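Malonyl CoA-acyl carrier protein transacylase (Synechocystis sp. PCC 6803 substr. Kazusa, PDB 4RR5) catalyses the transfer of the malonyl group from malonyl-CoA to holo-acyl carrier protein, a step of fatty acid biosynthesis. Local coordinates at residues E29-A34 with W40-K45; L22-A27 with G285-L290; E36-S41 with T59-Y64. All coordinates share one frame; numbering follows the deposited sequence.

In the fold
All three contacts involve helix 25-38. Contacts 1 and 3 are buried and their centres are 6 Å apart. They share W40 and S41, and V42 of contact 1 packs on C62 of contact 3. Contact 2 is at the surface, where the start of the helix meets the C-terminal end of the chain. L22 joins it to contact 1 by packing on Y31 and V43. Contact 1 combines a methyl group over an aromatic face with a bridging water. Contact 3 is apolar, with ring-edge packing and a sulfur. Contact 2 is sparse. No hydrogen bond joins its two segments directly.

Contact 1 of 3, residues E29-A34 with W40-K45; sequences EKYQQA and WSVVEK
The Y31 ring meets V43 through one face. V43 CG2 stands over that face, 3.5 Å from the ring centroid and 15° off the ring normal, a CH-pi contact. The two side chains cross at about a right angle. V43 CG2 is anti to its own carbonyl carbon, and this places the methyl on the ring. V42 reaches the same ring obliquely, with CG1 3.9 Å from Y31 CE1. Its other branch, CG2, lies 4.0 Å from A34 CB. One valine thus touches two residues a helical turn apart. The phenol end of Y31 is held elsewhere, by a hydrogen bond from OH to G18 O, while I66, I69, L21 and L22 pack on the side chain. With an alanine in place of the tyrosine, V43 CG2 would probably lose its aromatic face, a gap would open beside V42 and G18 O would lose its phenol partner.

No direct hydrogen bond joins the two segments. A water bridges them instead: it donates to Y31 O at 2.9 Å and accepts from V42 N at 2.6 Å. It thus serves a carbonyl inside one helix and an amide in the first turn of the next. S41 is the N-cap of that second helix. Its OG accepts from E44 N at 3.1 Å, with a nearly straight N-H...O angle of 175°. Two consecutive helices joined by a short turn, 25-38 and 42-46, pack through apolar side chains within the acyl transferase domain.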
ATOM      1  N   GLU A  29      13.838   0.786  18.982  1.00 25.97           N
ATOM      2  CA  GLU A  29      12.678   1.116  19.789  1.00 22.06           C
ATOM      3  C   GLU A  29      11.361   0.655  19.146  1.00 23.73           C
ATOM      4  O   GLU A  29      10.632  -0.155  19.719  1.00 26.69           O
ATOM      5  CB  GLU A  29      12.683   2.628  20.045  1.00 26.34           C
ATOM      6  CG  GLU A  29      11.392   3.226  20.573  1.00 32.20           C
ATOM      7  CD  GLU A  29      11.433   4.755  20.617  1.00 44.13           C
ATOM      8  OE1 GLU A  29      12.531   5.347  20.489  1.00 44.14           O
ATOM      9  OE2 GLU A  29      10.358   5.374  20.780  1.00 56.54           O
ATOM     10  N   LYS A  30      11.065   1.135  17.947  1.00 23.76           N
ATOM     11  CA  LYS A  30       9.805   0.773  17.302  1.00 26.89           C
ATOM     12  C   LYS A  30       9.657  -0.729  17.040  1.00 24.91           C
ATOM     13  O   LYS A  30       8.550  -1.265  17.113  1.00 24.75           O
ATOM     14  CB  LYS A  30       9.639   1.542  15.999  1.00 23.98           C
ATOM     15  CG  LYS A  30       9.372   2.982  16.236  1.00 24.63           C
ATOM     16  CD  LYS A  30       8.487   3.550  15.164  1.00 30.39           C
ATOM     17  CE  LYS A  30       7.889   4.852  15.662  1.00 30.06           C
ATOM     18  NZ  LYS A  30       8.979   5.710  16.224  1.00 37.17           N
ATOM     19  N   TYR A  31      10.760  -1.402  16.744  1.00 20.57           N
ATOM     20  CA  TYR A  31      10.730  -2.850  16.604  1.00 23.74           C
ATOM     21  C   TYR A  31      10.279  -3.501  17.893  1.00 23.38           C
ATOM     22  O   TYR A  31       9.543  -4.480  17.859  1.00 23.92           O
ATOM     23  CB  TYR A  31      12.106  -3.408  16.201  1.00 21.69           C
ATOM     24  CG  TYR A  31      12.405  -3.306  14.716  1.00 20.97           C
ATOM     25  CD1 TYR A  31      11.394  -3.461  13.773  1.00 16.72           C
ATOM     26  CD2 TYR A  31      13.699  -3.034  14.260  1.00 19.77           C
ATOM     27  CE1 TYR A  31      11.663  -3.361  12.417  1.00 21.94           C
ATOM     28  CE2 TYR A  31      13.978  -2.931  12.899  1.00 20.58           C
ATOM     29  CZ  TYR A  31      12.954  -3.094  11.978  1.00 22.61           C
ATOM     30  OH  TYR A  31      13.210  -2.983  10.618  1.00 19.96           O
ATOM     31  N   GLN A  32      10.727  -2.962  19.027  1.00 28.02           N
ATOM     32  CA  GLN A  32      10.375  -3.532  20.332  1.00 29.95           C
ATOM     33  C   GLN A  32       8.915  -3.261  20.643  1.00 29.54           C
ATOM     34  O   GLN A  32       8.215  -4.144  21.133  1.00 30.16           O
ATOM     35  CB  GLN A  32      11.274  -2.980  21.445  1.00 31.16           C
ATOM     36  CG  GLN A  32      12.642  -3.658  21.514  1.00 34.76           C
ATOM     37  CD  GLN A  32      13.672  -2.872  22.327  1.00 43.76           C
ATOM     38  OE1 GLN A  32      13.356  -1.858  22.961  1.00 49.25           O
ATOM     39  NE2 GLN A  32      14.914  -3.340  22.306  1.00 41.10           N
ATOM     40  N   GLN A  33       8.465  -2.042  20.349  1.00 27.05           N
ATOM     41  CA  GLN A  33       7.045  -1.713  20.393  1.00 27.33           C
ATOM     42  C   GLN A  33       6.218  -2.648  19.522  1.00 32.80           C
ATOM     43  O   GLN A  33       5.176  -3.138  19.956  1.00 32.92           O
ATOM     44  CB  GLN A  33       6.796  -0.286  19.936  1.00 29.40           C
ATOM     45  CG  GLN A  33       7.378   0.774  20.812  1.00 31.43           C
ATOM     46  CD  GLN A  33       7.001   2.152  20.316  1.00 39.17           C
ATOM     47  OE1 GLN A  33       7.859   3.026  20.153  1.00 36.57           O
ATOM     48  NE2 GLN A  33       5.705   2.352  20.060  1.00 36.98           N
ATOM     49  N   ALA A  34       6.657  -2.873  18.285  1.00 23.50           N
ATOM     50  CA  ALA A  34       5.925  -3.774  17.410  1.00 24.80           C
ATOM     51  C   ALA A  34       5.894  -5.177  18.000  1.00 28.47           C
ATOM     52  O   ALA A  34       4.890  -5.877  17.886  1.00 30.98           O
ATOM     53  CB  ALA A  34       6.526  -3.798  16.019  1.00 24.57           C
ATOM     54  N   TRP A  40       5.186 -11.056  18.184  1.00 34.48           N
ATOM     55  CA  TRP A  40       6.299 -11.658  17.462  1.00 29.35           C
ATOM     56  C   TRP A  40       7.181 -10.575  16.873  1.00 31.76           C
ATOM     57  O   TRP A  40       6.737  -9.454  16.642  1.00 32.96           O
ATOM     58  CB  TRP A  40       5.807 -12.611  16.362  1.00 32.80           C
ATOM     59  CG  TRP A  40       4.668 -12.105  15.501  1.00 34.22           C
ATOM     60  CD1 TRP A  40       3.337 -12.295  15.719  1.00 31.43           C
ATOM     61  CD2 TRP A  40       4.768 -11.350  14.282  1.00 34.60           C
ATOM     62  NE1 TRP A  40       2.601 -11.706  14.722  1.00 33.05           N
ATOM     63  CE2 TRP A  40       3.453 -11.111  13.831  1.00 33.46           C
ATOM     64  CE3 TRP A  40       5.838 -10.835  13.541  1.00 33.33           C
ATOM     65  CZ2 TRP A  40       3.177 -10.394  12.667  1.00 28.22           C
ATOM     66  CZ3 TRP A  40       5.562 -10.125  12.379  1.00 28.52           C
ATOM     67  CH2 TRP A  40       4.242  -9.919  11.952  1.00 27.49           C
ATOM     68  N   SER A  41       8.442 -10.913  16.639  1.00 33.82           N
ATOM     69  CA  SER A  41       9.418  -9.938  16.180  1.00 30.25           C
ATOM     70  C   SER A  41       9.330  -9.676  14.679  1.00 33.08           C
ATOM     71  O   SER A  41       9.391 -10.609  13.867  1.00 27.21           O
ATOM     72  CB  SER A  41      10.820 -10.410  16.537  1.00 26.05           C
ATOM     73  OG  SER A  41      11.794  -9.604  15.903  1.00 33.26           O
ATOM     74  N   VAL A  42       9.201  -8.404  14.308  1.00 25.58           N
ATOM     75  CA  VAL A  42       9.214  -8.043  12.890  1.00 28.57           C
ATOM     76  C   VAL A  42      10.593  -8.319  12.262  1.00 25.55           C
ATOM     77  O   VAL A  42      10.677  -8.813  11.134  1.00 25.42           O
ATOM     78  CB  VAL A  42       8.804  -6.563  12.684  1.00 27.14           C
ATOM     79  CG1 VAL A  42       9.087  -6.096  11.249  1.00 23.75           C
ATOM     80  CG2 VAL A  42       7.329  -6.388  13.024  1.00 22.48           C
ATOM     81  N   VAL A  43      11.661  -8.026  12.996  1.00 21.96           N
ATOM     82  CA  VAL A  43      13.016  -8.299  12.521  1.00 25.88           C
ATOM     83  C   VAL A  43      13.198  -9.767  12.191  1.00 27.13           C
ATOM     84  O   VAL A  43      13.647 -10.117  11.094  1.00 26.06           O
ATOM     85  CB  VAL A  43      14.084  -7.902  13.557  1.00 21.52           C
ATOM     86  CG1 VAL A  43      15.465  -8.087  12.979  1.00 25.09           C
ATOM     87  CG2 VAL A  43      13.901  -6.476  13.953  1.00 24.22           C
ATOM     88  N   GLU A  44      12.828 -10.623  13.138  1.00 25.37           N
ATOM     89  CA  GLU A  44      12.970 -12.062  12.950  1.00 26.00           C
ATOM     90  C   GLU A  44      12.193 -12.528  11.737  1.00 27.31           C
ATOM     91  O   GLU A  44      12.708 -13.268  10.914  1.00 34.75           O
ATOM     92  CB  GLU A  44      12.513 -12.824  14.201  1.00 34.09           C
ATOM     93  CG  GLU A  44      13.420 -12.649  15.450  1.00 39.12           C
ATOM     94  CD  GLU A  44      14.765 -13.384  15.341  1.00 39.34           C
ATOM     95  OE1 GLU A  44      14.788 -14.533  14.852  1.00 39.44           O
ATOM     96  OE2 GLU A  44      15.800 -12.810  15.749  1.00 44.52           O
ATOM     97  N   LYS A  45      10.953 -12.064  11.613  1.00 32.28           N
ATOM     98  CA  LYS A  45      10.068 -12.500  10.537  1.00 28.84           C
ATOM     99  C   LYS A  45      10.547 -12.037   9.155  1.00 27.88           C
ATOM    100  O   LYS A  45      10.342 -12.722   8.163  1.00 30.13           O
ATOM    101  CB  LYS A  45       8.645 -12.005  10.819  1.00 29.69           C
ATOM    102  CG  LYS A  45       7.564 -12.497   9.847  1.00 34.73           C
ATOM    103  CD  LYS A  45       7.438 -14.018   9.799  1.00 40.00           C
ATOM    104  CE  LYS A  45       7.209 -14.616  11.189  1.00 48.23           C
ATOM    105  NZ  LYS A  45       5.957 -14.126  11.852  1.00 44.56           N
TER
HETATM  106  O   HOH W   1      10.065  -6.732  16.091  1.00 24.20           O

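Contact 2 of 3, residues L22-A27 with G285-L290; sequences LSTAIA and GQLDDL
The start of helix 25-38 lies beside the start of the C-terminal helix 287-291 at the surface of the acyl transferase. L287 is the centre of the contact and touches its partners with both methyl branches. CD1 lies 4.0 Å from T24 CG2. CD2 lies 3.6 Å from S23 OG, a van der Waals approach to a polar atom. The T24 and L287 side chains run alongside each other, pointing opposite ways. L287 CG is anti to the backbone N (chi1 -154°), and the fork beyond it spreads over the two neighbouring residues.

T24 divides its work between two directions. Its methyl packs on L287, while OG1 turns back to its own helix. There it is the N-cap and accepts from A27 N at 3.1 Å, with an N-H...O angle of 152°. OG1 also bonds to L21 O, so two backbone groups fix the rotation of this side chain. That fixes the methyl as well. The other helix start is held by D289: its OD2 accepts from G285 N at 2.9 Å, with a second, weak bond from Q286 N. The G285 bond meets the anti side of the carboxylate, 22° out of its plane. D20 adds a link between the two regions through its bond to L287 N, and L73 of helix 56-76 packs on both T24 and L290.

Polar atoms tie up the helix starts, D20 bridges the two regions from outside, and between the segments themselves the touches are weak van der Waals ones.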
ATOM      1  N   LEU A  22      18.265  -1.602  12.026  1.00 23.36           N
ATOM      2  CA  LEU A  22      18.330  -1.985  13.433  1.00 22.70           C
ATOM      3  C   LEU A  22      19.447  -1.307  14.255  1.00 22.42           C
ATOM      4  O   LEU A  22      19.408  -1.276  15.480  1.00 22.88           O
ATOM      5  CB  LEU A  22      18.481  -3.505  13.492  1.00 19.72           C
ATOM      6  CG  LEU A  22      18.316  -4.217  14.829  1.00 29.38           C
ATOM      7  CD1 LEU A  22      17.127  -3.661  15.621  1.00 23.61           C
ATOM      8  CD2 LEU A  22      18.152  -5.722  14.552  1.00 23.90           C
ATOM      9  N   SER A  23      20.443  -0.759  13.583  1.00 20.37           N
ATOM     10  CA  SER A  23      21.495  -0.063  14.292  1.00 22.23           C
ATOM     11  C   SER A  23      21.063   1.356  14.709  1.00 23.66           C
ATOM     12  O   SER A  23      21.732   1.994  15.519  1.00 26.65           O
ATOM     13  CB  SER A  23      22.758  -0.025  13.427  1.00 25.37           C
ATOM     14  OG  SER A  23      22.486   0.547  12.155  1.00 23.73           O
ATOM     15  N   THR A  24      19.950   1.853  14.171  1.00 21.23           N
ATOM     16  CA  THR A  24      19.406   3.138  14.624  1.00 23.45           C
ATOM     17  C   THR A  24      18.567   2.946  15.908  1.00 22.27           C
ATOM     18  O   THR A  24      17.871   1.934  16.078  1.00 19.08           O
ATOM     19  CB  THR A  24      18.531   3.839  13.521  1.00 27.02           C
ATOM     20  OG1 THR A  24      17.293   3.132  13.333  1.00 22.81           O
ATOM     21  CG2 THR A  24      19.268   3.913  12.181  1.00 18.30           C
ATOM     22  N   ALA A  25      18.652   3.912  16.813  1.00 20.24           N
ATOM     23  CA  ALA A  25      17.872   3.878  18.047  1.00 22.77           C
ATOM     24  C   ALA A  25      16.371   3.891  17.751  1.00 24.80           C
ATOM     25  O   ALA A  25      15.592   3.170  18.388  1.00 23.82           O
ATOM     26  CB  ALA A  25      18.245   5.055  18.940  1.00 21.00           C
ATOM     27  N   ILE A  26      15.981   4.710  16.774  1.00 25.25           N
ATOM     28  CA  ILE A  26      14.585   4.838  16.359  1.00 24.91           C
ATOM     29  C   ILE A  26      14.007   3.489  15.922  1.00 22.35           C
ATOM     30  O   ILE A  26      12.943   3.095  16.390  1.00 25.09           O
ATOM     31  CB  ILE A  26      14.444   5.891  15.237  1.00 23.31           C
ATOM     32  CG1 ILE A  26      14.315   7.286  15.866  1.00 17.69           C
ATOM     33  CG2 ILE A  26      13.251   5.563  14.308  1.00 23.77           C
ATOM     34  CD1 ILE A  26      14.551   8.455  14.922  1.00 15.75           C
ATOM     35  N   ALA A  27      14.732   2.762  15.076  1.00 22.71           N
ATOM     36  CA  ALA A  27      14.298   1.434  14.638  1.00 20.78           C
ATOM     37  C   ALA A  27      14.259   0.427  15.778  1.00 24.12           C
ATOM     38  O   ALA A  27      13.302  -0.345  15.879  1.00 23.86           O
ATOM     39  CB  ALA A  27      15.199   0.908  13.521  1.00 18.01           C
ATOM     40  N   GLY A 285      14.608   2.737   1.251  1.00 23.15           N
ATOM     41  CA  GLY A 285      14.199   1.527   1.940  1.00 24.15           C
ATOM     42  C   GLY A 285      15.351   0.824   2.636  1.00 27.60           C
ATOM     43  O   GLY A 285      15.198  -0.276   3.174  1.00 28.03           O
ATOM     44  N   GLN A 286      16.517   1.455   2.607  1.00 29.63           N
ATOM     45  CA  GLN A 286      17.702   0.931   3.286  1.00 31.26           C
ATOM     46  C   GLN A 286      18.476   2.064   3.893  1.00 28.33           C
ATOM     47  O   GLN A 286      18.422   3.195   3.401  1.00 29.38           O
ATOM     48  CB  GLN A 286      18.622   0.163   2.335  1.00 27.69           C
ATOM     49  CG  GLN A 286      18.120  -1.187   1.953  1.00 35.91           C
ATOM     50  CD  GLN A 286      18.966  -1.810   0.879  1.00 40.52           C
ATOM     51  OE1 GLN A 286      19.780  -1.129   0.251  1.00 33.19           O
ATOM     52  NE2 GLN A 286      18.797  -3.120   0.668  1.00 36.18           N
ATOM     53  N   LEU A 287      19.209   1.739   4.952  1.00 32.15           N
ATOM     54  CA  LEU A 287      20.132   2.666   5.587  1.00 32.54           C
ATOM     55  C   LEU A 287      21.050   3.347   4.555  1.00 32.63           C
ATOM     56  O   LEU A 287      21.287   4.555   4.625  1.00 31.88           O
ATOM     57  CB  LEU A 287      20.955   1.926   6.646  1.00 23.53           C
ATOM     58  CG  LEU A 287      21.468   2.806   7.779  1.00 27.75           C
ATOM     59  CD1 LEU A 287      20.299   3.611   8.363  1.00 28.13           C
ATOM     60  CD2 LEU A 287      22.131   1.952   8.841  1.00 27.33           C
ATOM     61  N   ASP A 288      21.533   2.578   3.580  1.00 31.84           N
ATOM     62  CA  ASP A 288      22.405   3.133   2.545  1.00 34.44           C
ATOM     63  C   ASP A 288      21.740   4.263   1.762  1.00 37.41           C
ATOM     64  O   ASP A 288      22.402   5.235   1.390  1.00 41.12           O
ATOM     65  CB  ASP A 288      22.862   2.035   1.583  1.00 41.84           C
ATOM     66  CG  ASP A 288      24.210   2.348   0.943  1.00 56.49           C
ATOM     67  OD1 ASP A 288      24.511   3.551   0.714  1.00 56.72           O
ATOM     68  OD2 ASP A 288      24.975   1.391   0.691  1.00 52.34           O
ATOM     69  N   ASP A 289      20.437   4.135   1.518  1.00 35.82           N
ATOM     70  CA  ASP A 289      19.664   5.190   0.873  1.00 32.16           C
ATOM     71  C   ASP A 289      19.621   6.421   1.756  1.00 31.62           C
ATOM     72  O   ASP A 289      19.774   7.543   1.284  1.00 35.65           O
ATOM     73  CB  ASP A 289      18.224   4.737   0.582  1.00 31.98           C
ATOM     74  CG  ASP A 289      18.162   3.458  -0.209  1.00 30.22           C
ATOM     75  OD1 ASP A 289      18.967   3.312  -1.143  1.00 35.74           O
ATOM     76  OD2 ASP A 289      17.311   2.600   0.106  1.00 26.26           O
ATOM     77  N   LEU A 290      19.372   6.205   3.041  1.00 30.35           N
ATOM     78  CA  LEU A 290      19.209   7.310   3.975  1.00 33.34           C
ATOM     79  C   LEU A 290      20.475   8.147   4.055  1.00 38.21           C
ATOM     80  O   LEU A 290      20.428   9.379   4.173  1.00 37.43           O
ATOM     81  CB  LEU A 290      18.852   6.786   5.365  1.00 32.44           C
ATOM     82  CG  LEU A 290      17.397   6.409   5.628  1.00 34.61           C
ATOM     83  CD1 LEU A 290      17.294   5.565   6.896  1.00 27.25           C
ATOM     84  CD2 LEU A 290      16.540   7.671   5.726  1.00 30.27           C
TER

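Contact 3 of 3, residues E36-S41 with T59-Y64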
ATOM      1  N   GLU A  36       5.922  -6.183  21.234  1.00 30.51           N
ATOM      2  CA  GLU A  36       4.940  -6.288  22.316  1.00 35.90           C
ATOM      3  C   GLU A  36       3.510  -6.247  21.788  1.00 38.92           C
ATOM      4  O   GLU A  36       2.666  -6.994  22.258  1.00 47.53           O
ATOM      5  CB  GLU A  36       5.126  -5.181  23.363  1.00 43.03           C
ATOM      6  CG  GLU A  36       5.439  -3.825  22.772  1.00 50.17           C
ATOM      7  CD  GLU A  36       5.038  -2.644  23.648  1.00 55.83           C
ATOM      8  OE1 GLU A  36       3.975  -2.031  23.370  1.00 59.26           O
ATOM      9  OE2 GLU A  36       5.794  -2.315  24.593  1.00 56.56           O
ATOM     10  N   ILE A  37       3.239  -5.383  20.813  1.00 37.95           N
ATOM     11  CA  ILE A  37       1.907  -5.280  20.211  1.00 31.52           C
ATOM     12  C   ILE A  37       1.506  -6.521  19.400  1.00 31.95           C
ATOM     13  O   ILE A  37       0.360  -6.964  19.440  1.00 35.19           O
ATOM     14  CB  ILE A  37       1.827  -4.045  19.294  1.00 31.42           C
ATOM     15  CG1 ILE A  37       1.953  -2.768  20.120  1.00 30.79           C
ATOM     16  CG2 ILE A  37       0.536  -4.032  18.479  1.00 27.99           C
ATOM     17  CD1 ILE A  37       2.322  -1.557  19.286  1.00 31.05           C
ATOM     18  N   LEU A  38       2.451  -7.077  18.654  1.00 33.37           N
ATOM     19  CA  LEU A  38       2.138  -8.161  17.725  1.00 31.68           C
ATOM     20  C   LEU A  38       2.306  -9.539  18.339  1.00 31.92           C
ATOM     21  O   LEU A  38       1.699 -10.499  17.885  1.00 33.54           O
ATOM     22  CB  LEU A  38       3.027  -8.086  16.484  1.00 29.84           C
ATOM     23  CG  LEU A  38       2.845  -6.986  15.451  1.00 26.23           C
ATOM     24  CD1 LEU A  38       4.086  -6.949  14.604  1.00 23.36           C
ATOM     25  CD2 LEU A  38       1.638  -7.279  14.584  1.00 27.49           C
ATOM     26  N   GLY A  39       3.171  -9.642  19.340  1.00 33.28           N
ATOM     27  CA  GLY A  39       3.496 -10.929  19.922  1.00 33.18           C
ATOM     28  C   GLY A  39       4.569 -11.699  19.172  1.00 36.96           C
ATOM     29  O   GLY A  39       4.837 -12.863  19.481  1.00 35.71           O
ATOM     30  N   TRP A  40       5.186 -11.056  18.184  1.00 34.48           N
ATOM     31  CA  TRP A  40       6.299 -11.658  17.462  1.00 29.35           C
ATOM     32  C   TRP A  40       7.181 -10.575  16.873  1.00 31.76           C
ATOM     33  O   TRP A  40       6.737  -9.454  16.642  1.00 32.96           O
ATOM     34  CB  TRP A  40       5.807 -12.611  16.362  1.00 32.80           C
ATOM     35  CG  TRP A  40       4.668 -12.105  15.501  1.00 34.22           C
ATOM     36  CD1 TRP A  40       3.337 -12.295  15.719  1.00 31.43           C
ATOM     37  CD2 TRP A  40       4.768 -11.350  14.282  1.00 34.60           C
ATOM     38  NE1 TRP A  40       2.601 -11.706  14.722  1.00 33.05           N
ATOM     39  CE2 TRP A  40       3.453 -11.111  13.831  1.00 33.46           C
ATOM     40  CE3 TRP A  40       5.838 -10.835  13.541  1.00 33.33           C
ATOM     41  CZ2 TRP A  40       3.177 -10.394  12.667  1.00 28.22           C
ATOM     42  CZ3 TRP A  40       5.562 -10.125  12.379  1.00 28.52           C
ATOM     43  CH2 TRP A  40       4.242  -9.919  11.952  1.00 27.49           C
ATOM     44  N   SER A  41       8.442 -10.913  16.639  1.00 33.82           N
ATOM     45  CA  SER A  41       9.418  -9.938  16.180  1.00 30.25           C
ATOM     46  C   SER A  41       9.330  -9.676  14.679  1.00 33.08           C
ATOM     47  O   SER A  41       9.391 -10.609  13.867  1.00 27.21           O
ATOM     48  CB  SER A  41      10.820 -10.410  16.537  1.00 26.05           C
ATOM     49  OG  SER A  41      11.794  -9.604  15.903  1.00 33.26           O
ATOM     50  N   THR A  59       3.213  -9.925   6.104  1.00 22.37           N
ATOM     51  CA  THR A  59       3.682  -8.852   5.246  1.00 21.32           C
ATOM     52  C   THR A  59       3.161  -7.484   5.662  1.00 25.39           C
ATOM     53  O   THR A  59       3.918  -6.509   5.698  1.00 23.56           O
ATOM     54  CB  THR A  59       3.272  -9.079   3.801  1.00 24.39           C
ATOM     55  OG1 THR A  59       3.534 -10.441   3.432  1.00 27.94           O
ATOM     56  CG2 THR A  59       4.028  -8.121   2.889  1.00 22.96           C
ATOM     57  N   GLN A  60       1.873  -7.398   5.974  1.00 20.23           N
ATOM     58  CA  GLN A  60       1.305  -6.084   6.192  1.00 23.76           C
ATOM     59  C   GLN A  60       1.899  -5.433   7.447  1.00 22.14           C
ATOM     60  O   GLN A  60       2.449  -4.335   7.355  1.00 20.30           O
ATOM     61  CB  GLN A  60      -0.228  -6.141   6.240  1.00 19.62           C
ATOM     62  CG  GLN A  60      -0.847  -6.553   4.918  1.00 18.39           C
ATOM     63  CD  GLN A  60      -2.325  -6.219   4.849  1.00 24.73           C
ATOM     64  OE1 GLN A  60      -2.775  -5.223   5.418  1.00 23.39           O
ATOM     65  NE2 GLN A  60      -3.089  -7.055   4.167  1.00 24.48           N
ATOM     66  N   PRO A  61       1.828  -6.098   8.612  1.00 24.52           N
ATOM     67  CA  PRO A  61       2.445  -5.374   9.734  1.00 23.51           C
ATOM     68  C   PRO A  61       3.968  -5.206   9.580  1.00 25.07           C
ATOM     69  O   PRO A  61       4.518  -4.211  10.069  1.00 22.71           O
ATOM     70  CB  PRO A  61       2.097  -6.242  10.953  1.00 26.95           C
ATOM     71  CG  PRO A  61       1.723  -7.569  10.405  1.00 23.55           C
ATOM     72  CD  PRO A  61       1.163  -7.340   9.045  1.00 22.88           C
ATOM     73  N   CYS A  62       4.634  -6.142   8.909  1.00 18.55           N
ATOM     74  CA  CYS A  62       6.057  -5.959   8.633  1.00 25.18           C
ATOM     75  C   CYS A  62       6.330  -4.700   7.790  1.00 26.93           C
ATOM     76  O   CYS A  62       7.201  -3.891   8.141  1.00 24.01           O
ATOM     77  CB  CYS A  62       6.640  -7.188   7.940  1.00 21.55           C
ATOM     78  SG  CYS A  62       7.077  -8.517   9.075  1.00 26.89           S
ATOM     79  N   LEU A  63       5.596  -4.532   6.688  1.00 21.53           N
ATOM     80  CA  LEU A  63       5.784  -3.363   5.831  1.00 19.61           C
ATOM     81  C   LEU A  63       5.426  -2.073   6.565  1.00 19.75           C
ATOM     82  O   LEU A  63       6.103  -1.060   6.411  1.00 19.05           O
ATOM     83  CB  LEU A  63       4.945  -3.480   4.561  1.00 18.77           C
ATOM     84  CG  LEU A  63       5.469  -4.418   3.484  1.00 21.92           C
ATOM     85  CD1 LEU A  63       4.479  -4.496   2.332  1.00 20.46           C
ATOM     86  CD2 LEU A  63       6.834  -3.956   2.990  1.00 21.52           C
ATOM     87  N   TYR A  64       4.367  -2.112   7.370  1.00 17.09           N
ATOM     88  CA  TYR A  64       3.958  -0.929   8.104  1.00 19.39           C
ATOM     89  C   TYR A  64       5.016  -0.504   9.118  1.00 18.52           C
ATOM     90  O   TYR A  64       5.334   0.672   9.231  1.00 18.97           O
ATOM     91  CB  TYR A  64       2.617  -1.155   8.812  1.00 16.96           C
ATOM     92  CG  TYR A  64       2.249  -0.053   9.803  1.00 17.31           C
ATOM     93  CD1 TYR A  64       2.667  -0.108  11.133  1.00 16.30           C
ATOM     94  CD2 TYR A  64       1.474   1.038   9.408  1.00 19.39           C
ATOM     95  CE1 TYR A  64       2.332   0.881  12.038  1.00 16.34           C
ATOM     96  CE2 TYR A  64       1.130   2.035  10.308  1.00 18.92           C
ATOM     97  CZ  TYR A  64       1.566   1.947  11.624  1.00 20.64           C
ATOM     98  OH  TYR A  64       1.224   2.924  12.523  1.00 23.26           O
TER
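P61 packs against both L38 and W40, and the close packing of this contact is concentrated there. L38 CD2 comes 3.8 Å from P61 CB. W40 CH2 sits 3.8 Å from P61 CG, and the indole and the proline cross at about a right angle. The proline carbon meets the edge of the indole, near its plane. C62 also lies at that edge, in the plane of the ring. Its SG is 4.0 Å from W40 CZ3 and 5.2 Å from the centroid of the six-membered ring, 85° off the normal. This is a cysteine sulfur-aromatic contact of the edge type. W40 holds its CG between the backbone N and the carbonyl carbon (chi1 45°), a rotamer that turns the indole rim toward helix 56-76.

The contact packs the end of helix 25-38 and the turn after it against helix 56-76 of the acyl transferase domain. P61 coincides with a kink in that helix: its N carries no hydrogen and makes no bond to the preceding turn. The proline side chain is about 12 Å from that of S88, the active-site serine inferred by similarity. L38 CB lies 4.0 Å above one face of the indole, so L38 borders both the ring and the proline.

The looser side begins at G39, which is exposed and takes a positive phi of 84° as the chain leaves the helix. A side chain at those angles would jam against the preceding carbonyl oxygen. W40 itself is only partly exposed, and the amine of K45 makes a cation-pi contact with its ring.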